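Local coordinates for protein phosphoribosylaminoimidazole-succinocarboxamide synthase (Saccharomyces cerevisiae, PDB 2CNQ) that catalyses the ATP-dependent joining of L-aspartate to the carboxylate of CAIR, forming SAICAR in de novo purine biosynthesis, at residues G29-V34 / L107-H112; I55-L60 / L236-S241; P116-V121 / T160-A165; K217-I222 / I230-V235. All coordinates share one frame; numbering follows the deposited sequence.

Contact 1 of 4, residues G29-V34 / L107-H112; sequences GTLLFV and LLVHKH. With ADP (adenosine-5'-diphosphate), chain B.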
# COMPACT_ATOMS: atom_id res chain seq x y z
N GLY A 29 -7.28 15.89 -15.59
CA GLY A 29 -7.81 14.66 -15.07
C GLY A 29 -6.82 13.60 -14.71
O GLY A 29 -7.22 12.53 -14.32
N THR A 30 -5.55 13.87 -14.87
CA THR A 30 -4.59 12.80 -14.86
C THR A 30 -3.38 13.21 -14.11
O THR A 30 -2.93 14.34 -14.18
CB THR A 30 -4.19 12.62 -16.33
OG1 THR A 30 -5.37 12.58 -17.15
CG2 THR A 30 -3.43 11.36 -16.51
N LEU A 31 -2.86 12.24 -13.39
CA LEU A 31 -1.70 12.42 -12.56
C LEU A 31 -0.62 11.50 -13.02
O LEU A 31 -0.84 10.40 -13.46
CB LEU A 31 -2.02 12.08 -11.13
CG LEU A 31 -3.13 12.88 -10.52
CD1 LEU A 31 -3.48 12.24 -9.19
CD2 LEU A 31 -2.76 14.31 -10.36
N LEU A 32 0.60 11.98 -12.85
CA LEU A 32 1.81 11.20 -12.94
C LEU A 32 2.15 10.84 -11.52
O LEU A 32 2.45 11.68 -10.70
CB LEU A 32 2.89 12.01 -13.60
CG LEU A 32 4.25 11.41 -13.61
CD1 LEU A 32 4.22 10.13 -14.35
CD2 LEU A 32 5.25 12.38 -14.17
N PHE A 33 2.05 9.56 -11.22
CA PHE A 33 2.05 9.06 -9.87
C PHE A 33 3.35 8.30 -9.69
O PHE A 33 3.46 7.17 -10.13
CB PHE A 33 0.82 8.15 -9.80
CG PHE A 33 0.42 7.73 -8.44
CD1 PHE A 33 0.57 6.43 -8.03
CD2 PHE A 33 -0.19 8.60 -7.62
CE1 PHE A 33 0.09 6.03 -6.80
CE2 PHE A 33 -0.69 8.20 -6.39
CZ PHE A 33 -0.52 6.92 -6.00
N VAL A 34 4.33 8.97 -9.13
CA VAL A 34 5.67 8.47 -9.14
C VAL A 34 6.00 7.94 -7.78
O VAL A 34 6.01 8.68 -6.82
CB VAL A 34 6.68 9.55 -9.52
CG1 VAL A 34 8.02 8.88 -9.71
CG2 VAL A 34 6.25 10.29 -10.76
N LEU A 107 3.08 5.71 -12.57
CA LEU A 107 1.82 5.34 -13.13
C LEU A 107 1.13 6.58 -13.58
O LEU A 107 1.14 7.58 -12.91
CB LEU A 107 0.97 4.60 -12.13
CG LEU A 107 1.60 3.30 -11.70
CD1 LEU A 107 0.82 2.72 -10.58
CD2 LEU A 107 1.67 2.32 -12.81
N LEU A 108 0.50 6.48 -14.71
CA LEU A 108 -0.38 7.50 -15.20
C LEU A 108 -1.74 7.11 -14.72
O LEU A 108 -2.22 6.04 -15.05
CB LEU A 108 -0.32 7.52 -16.71
CG LEU A 108 -1.03 8.64 -17.36
CD1 LEU A 108 -0.33 9.93 -17.07
CD2 LEU A 108 -1.10 8.38 -18.83
N VAL A 109 -2.33 7.95 -13.90
CA VAL A 109 -3.55 7.58 -13.25
C VAL A 109 -4.53 8.68 -13.39
O VAL A 109 -4.23 9.84 -13.53
CB VAL A 109 -3.33 7.25 -11.76
CG1 VAL A 109 -2.29 6.16 -11.62
CG2 VAL A 109 -2.95 8.43 -10.97
N HIS A 110 -5.77 8.28 -13.35
CA HIS A 110 -6.83 9.20 -13.31
C HIS A 110 -6.94 9.77 -11.92
O HIS A 110 -6.93 9.06 -10.95
CB HIS A 110 -8.12 8.45 -13.60
CG HIS A 110 -8.21 7.94 -14.99
ND1 HIS A 110 -8.48 8.77 -16.05
CD2 HIS A 110 -8.08 6.69 -15.50
CE1 HIS A 110 -8.50 8.05 -17.16
NE2 HIS A 110 -8.28 6.79 -16.86
N LYS A 111 -7.08 11.06 -11.84
CA LYS A 111 -7.37 11.72 -10.60
C LYS A 111 -8.73 11.27 -10.19
O LYS A 111 -9.66 11.39 -10.95
CB LYS A 111 -7.17 13.21 -10.84
CG LYS A 111 -7.25 14.05 -9.62
CD LYS A 111 -7.19 15.57 -9.93
CE LYS A 111 -6.19 16.05 -11.05
NZ LYS A 111 -6.23 17.57 -11.51
N HIS A 112 -8.88 10.79 -8.99
CA HIS A 112 -10.18 10.40 -8.52
C HIS A 112 -10.46 11.07 -7.25
O HIS A 112 -9.58 11.35 -6.46
CB HIS A 112 -10.27 8.90 -8.32
CG HIS A 112 -10.58 8.19 -9.57
ND1 HIS A 112 -11.82 8.28 -10.16
CD2 HIS A 112 -9.84 7.41 -10.39
CE1 HIS A 112 -11.83 7.59 -11.27
NE2 HIS A 112 -10.64 7.06 -11.44
PB ADP B . 0.97 9.08 1.70
O1B ADP B . 0.79 7.65 1.86
O2B ADP B . -0.21 9.85 2.12
O3B ADP B . 2.15 9.70 2.29
PA ADP B . 1.84 8.54 -0.97
O1A ADP B . 1.44 7.13 -0.92
O2A ADP B . 3.25 8.89 -0.94
O3A ADP B . 1.08 9.36 0.14
O5' ADP B . 1.24 9.24 -2.25
C5' ADP B . 0.02 8.91 -2.86
C4' ADP B . -0.97 10.00 -2.60
O4' ADP B . -1.83 10.04 -3.73
C3' ADP B . -1.87 9.74 -1.42
O3' ADP B . -2.36 10.96 -0.92
C2' ADP B . -3.02 9.01 -2.05
O2' ADP B . -4.18 9.03 -1.29
C1' ADP B . -3.16 9.77 -3.32
N9 ADP B . -3.81 9.10 -4.40
C8 ADP B . -3.69 7.81 -4.72
N7 ADP B . -4.32 7.50 -5.83
C5 ADP B . -4.88 8.66 -6.23
C6 ADP B . -5.66 9.05 -7.35
N6 ADP B . -5.99 8.18 -8.28
N1 ADP B . -6.12 10.29 -7.41
C2 ADP B . -5.75 11.17 -6.49
N3 ADP B . -4.96 10.95 -5.45
C4 ADP B . -4.54 9.69 -5.33
O HOH W 1 -9.35 11.28 -15.50
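Leu31 and Val109 face each other as an antiparallel hydrogen-bonded pair, and their side chains form the tight part of this contact. Leu31 CB lies 3.8 Å from Val109 CG2, the branch that sits between the backbone N and the carbonyl carbon of its own residue. The same methyl reaches Phe33 CB at 4.0 Å. Beneath them Leu31 N donates to Val109 O over 2.8 Å, nearly straight at 173°. On the other face of the sheet, in the conformer described, Thr30 turns CG2 to Leu108 CD1 and OG1 to Asp27.

Packing gives way to water toward Gly29. Its carbonyl oxygen accepts from Lys111 N and also from a water that, in the conformer described, meets the His110 ring at its edge, 2.7 Å from ND1. The Lys111 chain crosses Leu31 at about a right angle and, in the conformer described, bends at chi3 and sends NZ to Ala28 O.

At the strand end His110 O accepts from ADP N6 at 3.0 Å, and just beyond it His112 N donates to ADP N1 at 3.2 Å. One acceptor and one donor thus read the adenine edge, consistent with a preference for adenine over guanine, whose edge carries the reverse pattern.

Contact 2 of 4, residues I55-L60 / L236-S241; sequences ILLTKL and LTPDSS. With AMZ (aminoimidazole 4-carboxamide ribonucleotide), chain C.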
# COMPACT_ATOMS: atom_id res chain seq x y z
N ILE A 55 9.98 1.34 -7.76
CA ILE A 55 9.71 0.50 -8.89
C ILE A 55 8.94 -0.72 -8.43
O ILE A 55 7.98 -1.12 -9.02
CB ILE A 55 11.01 0.11 -9.57
CG1 ILE A 55 11.65 1.36 -10.18
CG2 ILE A 55 10.73 -0.94 -10.61
CD1 ILE A 55 13.00 1.11 -10.75
N LEU A 56 9.36 -1.31 -7.33
CA LEU A 56 8.66 -2.47 -6.80
C LEU A 56 7.26 -2.13 -6.45
O LEU A 56 6.33 -2.88 -6.78
CB LEU A 56 9.42 -3.01 -5.64
CG LEU A 56 8.91 -4.32 -5.09
CD1 LEU A 56 10.05 -5.06 -4.50
CD2 LEU A 56 7.84 -4.15 -4.07
N LEU A 57 7.03 -1.02 -5.80
CA LEU A 57 5.67 -0.68 -5.43
C LEU A 57 4.83 -0.50 -6.65
O LEU A 57 3.67 -0.87 -6.64
CB LEU A 57 5.65 0.58 -4.63
CG LEU A 57 6.46 0.59 -3.37
CD1 LEU A 57 6.35 1.94 -2.74
CD2 LEU A 57 6.09 -0.50 -2.44
N THR A 58 5.40 0.08 -7.67
CA THR A 58 4.70 0.32 -8.88
C THR A 58 4.37 -0.97 -9.55
O THR A 58 3.24 -1.25 -9.89
CB THR A 58 5.53 1.20 -9.79
OG1 THR A 58 5.74 2.45 -9.16
CG2 THR A 58 4.84 1.46 -11.08
N LYS A 59 5.38 -1.78 -9.77
CA LYS A 59 5.18 -3.01 -10.48
C LYS A 59 4.26 -3.95 -9.75
O LYS A 59 3.44 -4.60 -10.33
CB LYS A 59 6.54 -3.67 -10.69
CG LYS A 59 7.50 -2.86 -11.54
CD LYS A 59 7.02 -2.54 -12.96
CE LYS A 59 8.02 -1.56 -13.61
NZ LYS A 59 7.83 -1.44 -15.08
N LEU A 60 4.40 -4.00 -8.45
CA LEU A 60 3.55 -4.88 -7.68
C LEU A 60 2.13 -4.37 -7.72
O LEU A 60 1.21 -5.13 -7.86
CB LEU A 60 4.08 -5.02 -6.29
CG LEU A 60 3.40 -6.06 -5.44
CD1 LEU A 60 3.24 -7.39 -6.12
CD2 LEU A 60 4.19 -6.22 -4.19
N LEU A 236 -1.49 -3.77 -2.40
CA LEU A 236 -0.86 -4.99 -1.91
C LEU A 236 0.62 -4.95 -2.18
O LEU A 236 1.22 -5.87 -2.69
CB LEU A 236 -1.55 -6.20 -2.47
CG LEU A 236 -2.85 -6.46 -1.76
CD1 LEU A 236 -3.76 -7.30 -2.62
CD2 LEU A 236 -2.61 -7.14 -0.44
N THR A 237 1.22 -3.87 -1.72
CA THR A 237 2.64 -3.77 -1.71
C THR A 237 3.12 -4.00 -0.31
O THR A 237 2.37 -4.01 0.62
CB THR A 237 3.13 -2.45 -2.20
OG1 THR A 237 2.92 -1.51 -1.15
CG2 THR A 237 2.45 -2.01 -3.47
N PRO A 238 4.42 -4.14 -0.13
CA PRO A 238 4.92 -4.36 1.21
C PRO A 238 4.96 -3.10 2.01
O PRO A 238 5.21 -3.17 3.19
CB PRO A 238 6.28 -5.01 0.99
CG PRO A 238 6.31 -5.37 -0.47
CD PRO A 238 5.47 -4.34 -1.13
N ASP A 239 4.65 -1.96 1.40
CA ASP A 239 4.35 -0.78 2.18
C ASP A 239 2.93 -0.84 2.68
O ASP A 239 2.66 -0.45 3.79
CB ASP A 239 4.49 0.49 1.35
CG ASP A 239 5.84 1.06 1.31
OD1 ASP A 239 5.99 2.12 0.68
OD2 ASP A 239 6.75 0.56 1.95
N SER A 240 2.00 -1.31 1.88
CA SER A 240 0.61 -1.25 2.22
C SER A 240 0.10 -2.47 2.94
O SER A 240 -1.05 -2.50 3.29
CB SER A 240 -0.21 -1.03 0.99
OG SER A 240 -0.26 -2.17 0.19
N SER A 241 0.94 -3.46 3.15
CA SER A 241 0.50 -4.75 3.61
C SER A 241 1.50 -5.36 4.49
O SER A 241 2.65 -4.99 4.48
CB SER A 241 0.36 -5.68 2.41
OG SER A 241 -0.30 -5.04 1.35
O5 AMZ C . -0.08 3.83 4.52
C6 AMZ C . -0.89 3.82 5.42
N2 AMZ C . -1.47 4.92 5.90
C3A AMZ C . -1.30 2.57 6.03
C7A AMZ C . -0.81 1.34 5.72
N3 AMZ C . 0.06 0.92 4.79
N1 AMZ C . -2.20 2.47 7.02
C5 AMZ C . -2.29 1.19 7.31
N AMZ C . -1.43 0.49 6.54
C1 AMZ C . -1.29 -0.95 6.52
C2 AMZ C . -0.16 -1.47 7.36
C3 AMZ C . -0.64 -2.85 7.72
O2 AMZ C . -0.37 -3.66 6.60
O1 AMZ C . 1.04 -1.43 6.62
O AMZ C . -2.45 -1.45 7.13
C AMZ C . -2.13 -2.63 7.86
C4 AMZ C . -2.59 -2.49 9.28
O3 AMZ C . -1.71 -1.61 9.96
P AMZ C . -1.88 -1.44 11.53
OP1 AMZ C . -3.13 -0.66 11.76
O4 AMZ C . -0.65 -0.67 11.94
OP2 AMZ C . -1.96 -2.79 12.18
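Leu57 and Thr237 cross at about a right angle, with Leu57 CD2 set 3.6 Å from Thr237 CB. The CG2 methyl of Thr237 passes on to the helix backbone and lies 3.6 Å from Leu57 O. The other branch of Leu57, CD1, runs across Asp239, also nearly perpendicular, and stops 3.4 Å from OD1. That oxygen has its charged partner in Lys53, while OD2 is bonded to Tyr292, so the leucine methyl only flanks the carboxylate.

Pro238 is approached from two directions. Leu60 points its CD2 at ring atom CD, 3.8 Å away, whereas Leu56 comes in at a slant and brings its own CD2 to the same ring carbon. With CG of Leu60 anti to the backbone N (chi1 -172°), CD2 also comes to rest 3.3 Å from Leu236 O.

No hydrogen bond joins the two segments; several polar groups of 236-241 hold its own turn. Thr237 OG1 lies between the backbone N and the carbonyl carbon (chi1 76°), where it accepts from Ser240 N at 3.2 Å, and Glu234 is its further partner. Ser240 OG accepts in turn from Thr237 N over 3.0 Å, and Ser241 OG donates to Thr237 O.

Thr237 thereby builds an ST motif, which shapes the loop that carries Asp239, Ser240 and Ser241 into the AICAR ribonucleotide pocket, while Thr237 and Pro238 pack on helix 53-67.

Contact 3 of 4, residues P116-V121 / T160-A165; sequences PLEVIV and TPSTKA. With AMZ (aminoimidazole 4-carboxamide ribonucleotide), chain C.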
# COMPACT_ATOMS: atom_id res chain seq x y z
N PRO A 116 -12.31 8.96 1.90
CA PRO A 116 -11.34 9.40 2.87
C PRO A 116 -11.12 8.42 3.99
O PRO A 116 -11.33 8.71 5.16
CB PRO A 116 -11.95 10.69 3.38
CG PRO A 116 -13.40 10.39 3.31
CD PRO A 116 -13.55 9.73 2.01
N LEU A 117 -10.70 7.24 3.63
CA LEU A 117 -10.43 6.18 4.57
C LEU A 117 -9.22 5.45 4.13
O LEU A 117 -8.99 5.29 2.96
CB LEU A 117 -11.55 5.16 4.58
CG LEU A 117 -12.91 5.65 4.99
CD1 LEU A 117 -13.94 4.60 4.70
CD2 LEU A 117 -12.92 6.02 6.45
N GLU A 118 -8.47 4.97 5.08
CA GLU A 118 -7.54 3.90 4.82
C GLU A 118 -8.36 2.65 4.92
O GLU A 118 -8.90 2.32 5.96
CB GLU A 118 -6.44 3.85 5.83
CG GLU A 118 -5.70 5.11 6.01
CD GLU A 118 -4.94 5.58 4.81
OE1 GLU A 118 -4.24 6.60 4.98
OE2 GLU A 118 -4.99 5.03 3.71
N VAL A 119 -8.52 1.98 3.81
CA VAL A 119 -9.41 0.84 3.72
C VAL A 119 -8.61 -0.38 4.05
O VAL A 119 -8.12 -1.08 3.19
CB VAL A 119 -10.05 0.80 2.36
CG1 VAL A 119 -10.96 -0.39 2.23
CG2 VAL A 119 -10.82 2.08 2.10
N ILE A 120 -8.44 -0.59 5.33
CA ILE A 120 -7.65 -1.68 5.82
C ILE A 120 -8.52 -2.89 5.95
O ILE A 120 -9.62 -2.84 6.46
CB ILE A 120 -7.03 -1.33 7.14
CG1 ILE A 120 -6.08 -0.17 6.96
CG2 ILE A 120 -6.36 -2.50 7.78
CD1 ILE A 120 -5.78 0.54 8.24
N VAL A 121 -8.00 -4.01 5.49
CA VAL A 121 -8.59 -5.30 5.71
C VAL A 121 -7.58 -6.13 6.43
O VAL A 121 -6.44 -6.18 6.05
CB VAL A 121 -9.01 -5.98 4.42
CG1 VAL A 121 -9.63 -7.32 4.74
CG2 VAL A 121 -9.96 -5.13 3.67
N THR A 160 -11.38 -2.78 8.66
CA THR A 160 -11.04 -2.05 9.84
C THR A 160 -10.49 -0.72 9.41
O THR A 160 -9.30 -0.55 9.23
CB THR A 160 -10.09 -2.81 10.72
OG1 THR A 160 -8.85 -2.98 10.06
CG2 THR A 160 -10.62 -4.15 11.09
N PRO A 161 -11.34 0.24 9.16
CA PRO A 161 -10.87 1.48 8.57
C PRO A 161 -10.07 2.31 9.50
O PRO A 161 -10.24 2.26 10.69
CB PRO A 161 -12.16 2.19 8.19
CG PRO A 161 -13.16 1.64 9.15
CD PRO A 161 -12.78 0.21 9.36
N SER A 162 -9.24 3.14 8.91
CA SER A 162 -8.65 4.21 9.63
C SER A 162 -8.91 5.49 8.89
O SER A 162 -9.18 5.51 7.71
CB SER A 162 -7.18 3.94 9.85
OG SER A 162 -6.45 4.42 8.79
N THR A 163 -8.77 6.57 9.61
CA THR A 163 -8.84 7.84 8.99
C THR A 163 -7.60 8.02 8.19
O THR A 163 -6.62 7.30 8.34
CB THR A 163 -8.95 8.93 10.01
OG1 THR A 163 -7.73 8.93 10.75
CG2 THR A 163 -10.17 8.74 10.89
N LYS A 164 -7.66 9.01 7.33
CA LYS A 164 -6.50 9.54 6.66
C LYS A 164 -6.11 10.78 7.39
O LYS A 164 -6.78 11.81 7.27
CB LYS A 164 -6.83 9.86 5.21
CG LYS A 164 -7.17 8.62 4.44
CD LYS A 164 -7.68 8.90 3.07
CE LYS A 164 -6.63 9.44 2.20
NZ LYS A 164 -7.21 9.74 0.92
N ALA A 165 -5.07 10.67 8.21
CA ALA A 165 -4.71 11.79 9.07
C ALA A 165 -4.21 12.98 8.27
O ALA A 165 -3.63 12.81 7.21
CB ALA A 165 -3.70 11.37 10.06
O5 AMZ C . -0.08 3.83 4.52
C6 AMZ C . -0.89 3.82 5.42
N2 AMZ C . -1.47 4.92 5.90
C3A AMZ C . -1.30 2.57 6.03
C7A AMZ C . -0.81 1.34 5.72
N3 AMZ C . 0.06 0.92 4.79
N1 AMZ C . -2.20 2.47 7.02
C5 AMZ C . -2.29 1.19 7.31
N AMZ C . -1.43 0.49 6.54
C1 AMZ C . -1.29 -0.95 6.52
C2 AMZ C . -0.16 -1.47 7.36
C3 AMZ C . -0.64 -2.85 7.72
O2 AMZ C . -0.37 -3.66 6.60
O1 AMZ C . 1.04 -1.43 6.62
O AMZ C . -2.45 -1.45 7.13
C AMZ C . -2.13 -2.63 7.86
C4 AMZ C . -2.59 -2.49 9.28
O3 AMZ C . -1.71 -1.61 9.96
P AMZ C . -1.88 -1.44 11.53
OP1 AMZ C . -3.13 -0.66 11.76
O4 AMZ C . -0.65 -0.67 11.94
OP2 AMZ C . -1.96 -2.79 12.18
O HOH W 2 -10.18 10.31 6.91
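Part of the wall of the AICAR ribonucleotide pocket is built here, where Glu118 and Ile120 of strand 113-122 pair with the loop 160-165. Glu118 and Ser162 form a single antiparallel bridge: Glu118 N donates to Ser162 O at 2.8 Å, and Ser162 N returns a bond to Glu118 O. Farther along, Thr160 N donates almost straight, at 177°, to Ile120 O.

In the conformer described, Ser162 OG lies alongside the glutamate stem and gives its proton to Thr163 O. The Glu118 chain bends at chi2 (-64°), which carries its carboxylate to the ligand, with OE1 3.4 Å from AMZ N2. Lys164 crosses this side chain at about a right angle, its CG 3.6 Å from OE1, while its amino group remains apart from the carboxylate. Ile120 crosses Thr160 at a slant, CG2 to OG1 at 3.4 Å, and its CD1 tip reaches AMZ C5 at 3.7 Å.

A water bridges Pro116 O and Lys164 N at the outer end. Asp171 and Glu219 bring further negative charge close to Glu118. An inverse gamma turn centred on Val119 lies between the two pocket residues, in a strand that lines the nucleotide site.

Contact 4 of 4, residues K217-I222 / I230-V235; sequences KFEFGI and ILVDEV. With ADP (adenosine-5'-diphosphate), chain B; AMZ (aminoimidazole 4-carboxamide ribonucleotide), chain C.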
# COMPACT_ATOMS: atom_id res chain seq x y z
N LYS A 217 -3.80 -2.31 3.42
CA LYS A 217 -4.49 -1.06 3.29
C LYS A 217 -4.72 -0.79 1.86
O LYS A 217 -3.78 -0.65 1.09
CB LYS A 217 -3.67 0.04 3.92
CG LYS A 217 -4.31 1.40 3.84
CD LYS A 217 -4.05 2.19 2.59
CE LYS A 217 -2.64 2.65 2.50
NZ LYS A 217 -2.33 3.32 1.22
N PHE A 218 -5.97 -0.71 1.48
CA PHE A 218 -6.36 -0.25 0.17
C PHE A 218 -6.75 1.20 0.29
O PHE A 218 -7.11 1.67 1.33
CB PHE A 218 -7.57 -1.01 -0.31
CG PHE A 218 -7.40 -2.47 -0.49
CD1 PHE A 218 -6.45 -2.98 -1.34
CD2 PHE A 218 -8.22 -3.34 0.16
CE1 PHE A 218 -6.38 -4.32 -1.55
CE2 PHE A 218 -8.14 -4.69 -0.04
CZ PHE A 218 -7.22 -5.18 -0.89
N GLU A 219 -6.74 1.86 -0.84
CA GLU A 219 -7.38 3.11 -1.01
C GLU A 219 -8.33 3.01 -2.13
O GLU A 219 -8.06 2.42 -3.15
CB GLU A 219 -6.40 4.23 -1.26
CG GLU A 219 -5.47 4.42 -0.11
CD GLU A 219 -4.63 5.65 -0.19
OE1 GLU A 219 -3.61 5.67 0.52
OE2 GLU A 219 -5.00 6.57 -0.93
N PHE A 220 -9.48 3.60 -1.91
CA PHE A 220 -10.52 3.62 -2.89
C PHE A 220 -10.89 5.03 -3.22
O PHE A 220 -10.91 5.89 -2.36
CB PHE A 220 -11.77 2.98 -2.32
CG PHE A 220 -11.73 1.49 -2.08
CD1 PHE A 220 -10.76 0.66 -2.60
CD2 PHE A 220 -12.71 0.89 -1.31
CE1 PHE A 220 -10.83 -0.71 -2.36
CE2 PHE A 220 -12.76 -0.47 -1.12
CZ PHE A 220 -11.84 -1.25 -1.65
N GLY A 221 -11.24 5.22 -4.45
CA GLY A 221 -11.90 6.39 -4.92
C GLY A 221 -13.31 6.06 -5.25
O GLY A 221 -13.75 4.92 -5.19
N ILE A 222 -14.03 7.09 -5.62
CA ILE A 222 -15.39 6.93 -5.99
C ILE A 222 -15.60 7.77 -7.21
O ILE A 222 -15.30 8.93 -7.25
CB ILE A 222 -16.33 7.33 -4.83
CG1 ILE A 222 -17.79 7.15 -5.21
CG2 ILE A 222 -16.07 8.74 -4.32
CD1 ILE A 222 -18.22 5.74 -5.32
N ILE A 230 -13.37 2.81 -7.02
CA ILE A 230 -12.20 2.71 -7.80
C ILE A 230 -11.08 2.33 -6.89
O ILE A 230 -10.88 2.94 -5.86
CB ILE A 230 -11.84 4.06 -8.44
CG1 ILE A 230 -13.03 4.71 -9.09
CG2 ILE A 230 -10.71 3.89 -9.40
CD1 ILE A 230 -13.60 3.99 -10.18
N LEU A 231 -10.29 1.35 -7.27
CA LEU A 231 -9.10 1.03 -6.55
C LEU A 231 -8.03 1.97 -7.00
O LEU A 231 -7.73 2.07 -8.18
CB LEU A 231 -8.74 -0.41 -6.86
CG LEU A 231 -7.63 -0.98 -6.00
CD1 LEU A 231 -7.99 -1.02 -4.57
CD2 LEU A 231 -7.34 -2.37 -6.51
N VAL A 232 -7.48 2.71 -6.06
CA VAL A 232 -6.51 3.73 -6.37
C VAL A 232 -5.23 3.46 -5.62
O VAL A 232 -5.02 2.39 -5.08
CB VAL A 232 -7.06 5.13 -6.08
CG1 VAL A 232 -8.35 5.34 -6.83
CG2 VAL A 232 -7.25 5.37 -4.63
N ASP A 233 -4.33 4.40 -5.66
CA ASP A 233 -3.13 4.34 -4.88
C ASP A 233 -2.31 3.13 -5.26
O ASP A 233 -2.14 2.86 -6.43
CB ASP A 233 -3.43 4.46 -3.40
CG ASP A 233 -2.25 4.84 -2.60
OD1 ASP A 233 -1.81 6.00 -2.73
OD2 ASP A 233 -1.79 3.99 -1.83
N GLU A 234 -1.73 2.50 -4.27
CA GLU A 234 -1.00 1.29 -4.43
C GLU A 234 -1.80 0.16 -3.87
O GLU A 234 -2.66 0.33 -3.04
CB GLU A 234 0.35 1.37 -3.77
CG GLU A 234 0.27 1.33 -2.27
CD GLU A 234 1.60 1.45 -1.60
OE1 GLU A 234 1.60 1.99 -0.48
OE2 GLU A 234 2.60 1.01 -2.16
N VAL A 235 -1.47 -1.02 -4.34
CA VAL A 235 -2.23 -2.19 -4.00
C VAL A 235 -1.29 -3.29 -3.61
O VAL A 235 -0.44 -3.67 -4.39
CB VAL A 235 -3.08 -2.64 -5.17
CG1 VAL A 235 -3.89 -3.82 -4.75
CG2 VAL A 235 -3.95 -1.52 -5.66
PB ADP B . 0.97 9.08 1.70
O1B ADP B . 0.79 7.65 1.86
O2B ADP B . -0.21 9.85 2.12
O3B ADP B . 2.15 9.70 2.29
PA ADP B . 1.84 8.54 -0.97
O1A ADP B . 1.44 7.13 -0.92
O2A ADP B . 3.25 8.89 -0.94
O3A ADP B . 1.08 9.36 0.14
O5' ADP B . 1.24 9.24 -2.25
C5' ADP B . 0.02 8.91 -2.86
C4' ADP B . -0.97 10.00 -2.60
O4' ADP B . -1.83 10.04 -3.73
C3' ADP B . -1.87 9.74 -1.42
O3' ADP B . -2.36 10.96 -0.92
C2' ADP B . -3.02 9.01 -2.05
O2' ADP B . -4.18 9.03 -1.29
C1' ADP B . -3.16 9.77 -3.32
N9 ADP B . -3.81 9.10 -4.40
C8 ADP B . -3.69 7.81 -4.72
N7 ADP B . -4.32 7.50 -5.83
C5 ADP B . -4.88 8.66 -6.23
C6 ADP B . -5.66 9.05 -7.35
N6 ADP B . -5.99 8.18 -8.28
N1 ADP B . -6.12 10.29 -7.41
C2 ADP B . -5.75 11.17 -6.49
N3 ADP B . -4.96 10.95 -5.45
C4 ADP B . -4.54 9.69 -5.33
O5 AMZ C . -0.08 3.83 4.52
C6 AMZ C . -0.89 3.82 5.42
N2 AMZ C . -1.47 4.92 5.90
C3A AMZ C . -1.30 2.57 6.03
C7A AMZ C . -0.81 1.34 5.72
N3 AMZ C . 0.06 0.92 4.79
N1 AMZ C . -2.20 2.47 7.02
C5 AMZ C . -2.29 1.19 7.31
N AMZ C . -1.43 0.49 6.54
C1 AMZ C . -1.29 -0.95 6.52
C2 AMZ C . -0.16 -1.47 7.36
C3 AMZ C . -0.64 -2.85 7.72
O2 AMZ C . -0.37 -3.66 6.60
O1 AMZ C . 1.04 -1.43 6.62
O AMZ C . -2.45 -1.45 7.13
C AMZ C . -2.13 -2.63 7.86
C4 AMZ C . -2.59 -2.49 9.28
O3 AMZ C . -1.71 -1.61 9.96
P AMZ C . -1.88 -1.44 11.53
OP1 AMZ C . -3.13 -0.66 11.76
O4 AMZ C . -0.65 -0.67 11.94
OP2 AMZ C . -1.96 -2.79 12.18
O HOH W 3 -2.92 1.36 -0.50
O HOH W 4 0.76 2.22 2.07
O HOH W 5 -5.44 0.56 -2.99
O HOH W 6 -1.20 6.67 -0.16
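Lys217 NZ is gripped by two carboxylates and a water. Glu219 OE1 lies 2.8 Å from NZ, and Asp233 OD2, at 3.2 Å from it, makes a salt bridge across the strands. The water accepts from NZ and is within bonding distance of Lys217 O and Glu234 O. Two bends, at chi2 and chi3, fold the lysine chain back to this position, leaving its CE 3.5 Å from AMZ O5. Glu219 OE1 receives the ammonium on its anti side, somewhat out of the carboxylate plane.

The carboxylates of Glu219 and Asp233 are stacked, their planes only 7° apart, and the lysine probably offsets the repulsion between OE1 and OD2. Glu219 OE2 accepts from ADP O2' at 2.6 Å, while Glu234 N comes to Asp233 OD2 from above the carboxylate plane.

These residues belong to a beta hairpin of strands 211-223 and 228-245. Gly221 and Ile230 form an antiparallel hydrogen-bonded pair of it, with Gly221 N donating to Ile230 O at 2.7 Å. Toward the nucleotides the strands diverge, and a second water spans the gap, accepting from Glu219 N and lying within bonding distance of Val232 O and Glu234 O.

On the opposite face to Glu219, Leu231 CD1 lies at the edge of the Phe220 ring in the conformer described, 3.6 Å from CE1. Val235 CG1 similarly meets the edge of Phe218, at 4.1 Å from CE1.

Overall arrangement
The four contacts border the ADP and AMZ sites. Contacts 1 and 4, whose centres are about 12 Å apart, both touch ADP: contact 1 chiefly at the adenine, contact 4 at the ribose O2' and, weakly, N7. Phe33 CZ meets Asp233 OD1 at 3.6 Å between them. Contacts 2, 3 and 4 share AMZ. Strand 211-223 joins them, as Phe218 N lies 2.8 Å from Val119 O of contact 3, and Lys217 N is likewise 2.8 Å from Ser240 O of contact 2, both probable hydrogen bonds. Contact 4 thus stands between the two ligands. Contacts 1 and 2 meet more remotely, through Leu107 CD2 and Thr58 CG2 at 3.7 Å, where helix 53-67 packs beside the four-stranded sheet.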